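Local coordinates for sugar ABC transporter substrate-binding protein, BlMnBP1 (Bifidobacterium animalis subsp. lactis ATCC 27673, PDB 6I5R), which binds manno-oligosaccharides such as mannobiose and probably hands them to an ABC transporter for uptake, at residues Lys312-Ile317 with Asp375-Thr380. Sequence-based numbering, arbitrary orientation.
Sequences KQYATI and DVELIT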
loop_
_atom_site.group_PDB
_atom_site.type_symbol
_atom_site.label_atom_id
_atom_site.label_comp_id
_atom_site.label_asym_id
_atom_site.label_seq_id
_atom_site.Cartn_x
_atom_site.Cartn_y
_atom_site.Cartn_z
ATOM N N LYS A 312 -9.691 -11.635 18.027
ATOM C CA LYS A 312 -10.238 -10.969 16.855
ATOM C C LYS A 312 -9.127 -10.684 15.853
ATOM O O LYS A 312 -7.986 -10.421 16.229
ATOM C CB LYS A 312 -10.950 -9.634 17.226
ATOM C CG LYS A 312 -11.425 -8.799 16.014
ATOM C CD LYS A 312 -12.461 -9.515 15.152
ATOM C CE LYS A 312 -13.655 -8.571 14.791
ATOM N NZ LYS A 312 -15.009 -9.271 14.741
ATOM N N GLN A 313 -9.458 -10.776 14.586
ATOM C CA GLN A 313 -8.546 -10.401 13.520
ATOM C C GLN A 313 -8.850 -8.973 13.105
ATOM O O GLN A 313 -10.000 -8.530 13.161
ATOM C CB GLN A 313 -8.687 -11.339 12.331
ATOM C CG GLN A 313 -8.239 -12.728 12.649
ATOM C CD GLN A 313 -7.928 -13.496 11.416
ATOM O OE1 GLN A 313 -6.753 -13.714 11.081
ATOM N NE2 GLN A 313 -8.962 -13.948 10.738
ATOM N N TYR A 314 -7.796 -8.251 12.706
ATOM C CA TYR A 314 -7.882 -6.854 12.312
ATOM C C TYR A 314 -7.234 -6.646 10.952
ATOM O O TYR A 314 -6.275 -7.340 10.585
ATOM C CB TYR A 314 -7.178 -5.943 13.314
ATOM C CG TYR A 314 -7.839 -5.859 14.651
ATOM C CD1 TYR A 314 -7.646 -6.843 15.586
ATOM C CD2 TYR A 314 -8.652 -4.775 14.993
ATOM C CE1 TYR A 314 -8.241 -6.784 16.828
ATOM C CE2 TYR A 314 -9.249 -4.696 16.239
ATOM C CZ TYR A 314 -9.048 -5.730 17.147
ATOM O OH TYR A 314 -9.612 -5.706 18.395
ATOM N N ALA A 315 -7.772 -5.687 10.204
ATOM C CA ALA A 315 -7.192 -5.267 8.937
ATOM C C ALA A 315 -7.331 -3.755 8.826
ATOM O O ALA A 315 -8.428 -3.210 8.988
ATOM C CB ALA A 315 -7.870 -5.973 7.752
ATOM N N THR A 316 -6.210 -3.082 8.568
ATOM C CA THR A 316 -6.200 -1.637 8.382
ATOM C C THR A 316 -6.581 -1.301 6.948
ATOM O O THR A 316 -6.080 -1.920 6.009
ATOM C CB THR A 316 -4.811 -1.059 8.668
ATOM O OG1 THR A 316 -4.471 -1.293 10.043
ATOM C CG2 THR A 316 -4.767 0.428 8.338
ATOM N N ILE A 317 -7.473 -0.346 6.777
ATOM C CA ILE A 317 -7.733 0.229 5.464
ATOM C C ILE A 317 -6.900 1.483 5.328
ATOM O O ILE A 317 -6.928 2.356 6.209
ATOM C CB ILE A 317 -9.214 0.542 5.265
ATOM C CG1 ILE A 317 -9.997 -0.757 5.247
ATOM C CG2 ILE A 317 -9.379 1.287 3.986
ATOM C CD1 ILE A 317 -11.444 -0.508 5.505
ATOM N N ASP A 375 -15.996 -11.318 9.844
ATOM C CA ASP A 375 -15.694 -11.231 11.261
ATOM C C ASP A 375 -14.436 -10.425 11.532
ATOM O O ASP A 375 -13.938 -10.443 12.656
ATOM C CB ASP A 375 -15.511 -12.613 11.858
ATOM C CG ASP A 375 -16.796 -13.395 11.936
ATOM O OD1 ASP A 375 -17.879 -12.803 11.712
ATOM O OD2 ASP A 375 -16.692 -14.608 12.230
ATOM N N VAL A 376 -13.902 -9.764 10.536
ATOM C CA VAL A 376 -12.680 -8.981 10.694
ATOM C C VAL A 376 -13.024 -7.549 11.084
ATOM O O VAL A 376 -13.924 -6.934 10.518
ATOM C CB VAL A 376 -11.848 -9.019 9.395
ATOM C CG1 VAL A 376 -10.731 -8.022 9.479
ATOM C CG2 VAL A 376 -11.316 -10.429 9.170
ATOM N N GLU A 377 -12.282 -6.993 12.036
ATOM C CA GLU A 377 -12.480 -5.600 12.416
ATOM C C GLU A 377 -11.656 -4.750 11.463
ATOM O O GLU A 377 -10.420 -4.831 11.456
ATOM C CB GLU A 377 -12.084 -5.344 13.862
ATOM C CG GLU A 377 -12.659 -4.031 14.366
ATOM C CD GLU A 377 -14.179 -4.079 14.577
ATOM O OE1 GLU A 377 -14.689 -5.196 14.869
ATOM O OE2 GLU A 377 -14.843 -3.015 14.432
ATOM N N LEU A 378 -12.337 -3.964 10.634
ATOM C CA LEU A 378 -11.665 -3.089 9.688
ATOM C C LEU A 378 -11.446 -1.733 10.347
ATOM O O LEU A 378 -12.409 -1.079 10.766
ATOM C CB LEU A 378 -12.485 -2.929 8.414
ATOM C CG LEU A 378 -12.806 -4.184 7.617
ATOM C CD1 LEU A 378 -13.727 -3.848 6.478
ATOM C CD2 LEU A 378 -11.522 -4.801 7.143
ATOM N N ILE A 379 -10.185 -1.306 10.420
ATOM C CA ILE A 379 -9.792 -0.104 11.143
ATOM C C ILE A 379 -8.947 0.773 10.224
ATOM O O ILE A 379 -8.445 0.329 9.203
ATOM C CB ILE A 379 -9.006 -0.415 12.437
ATOM C CG1 ILE A 379 -7.841 -1.387 12.178
ATOM C CG2 ILE A 379 -9.941 -0.962 13.521
ATOM C CD1 ILE A 379 -6.990 -1.651 13.452
ATOM N N THR A 380 -8.753 2.022 10.637
ATOM C CA THR A 380 -7.833 2.934 9.980
ATOM C C THR A 380 -6.882 3.519 11.016
ATOM O O THR A 380 -7.202 3.616 12.206
ATOM C CB THR A 380 -8.552 4.085 9.279
ATOM O OG1 THR A 380 -9.270 4.832 10.265
ATOM C CG2 THR A 380 -9.488 3.540 8.222
HETATM O O HOH W 1 -12.027 -12.093 13.477
#
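A315 is held through both its backbone N and its backbone O: the N gives a hydrogen bond to the carbonyl O of E377, and the O takes one from the N of I379 at 3.0 Å. Two more bonds extend this ladder, from E377 N to Q313 O (N-H...O angle 171°) and from I317 N to I379 O at 2.7 Å, the latter nearly along the C=O axis. The small methyl of A315, the buried residue here, suits the close-packed face: its CB rests 3.9 Å from V376 CG1 and equally near L378 CD2. Further along, I317 CD1 packs against L378 CB, a contact of two branched aliphatic chains. The pairing is parallel, Y314 facing E377 and T316 facing I379, and it adds the short strand 377-379 to strand 314-325 in the mixed sheet of this periplasmic-binding-protein-type fold. On the opposite edge of its strand, T316 N gives a hydrogen bond to N210 OD1. The face bearing Y314, E377 and I379 is more solvent-exposed at E377, though its contacts are as close. The tyrosine ring lies beside the E377 chain, its CD2 3.7 Å from E377 CB, with ring and carboxylate planes 57° apart; I379 CD1 meets the same CD2, brought there by a CG1 that sits between the backbone N and carbonyl carbon (chi1 51°). Solvent reaches the K312 end, where a water accepts from Q313 N and appears to donate to D375 O, whose position is less certain. K312 crosses E377 at about a right angle, its long flexible chain suited to this partly exposed end; CG and NZ each lie 4.1 Å from E377, at CB and OE1 respectively, the latter too far for a salt bridge. With an alanine here, the E377 carboxylate would probably lose its nearby positive charge and E377 CB some cover.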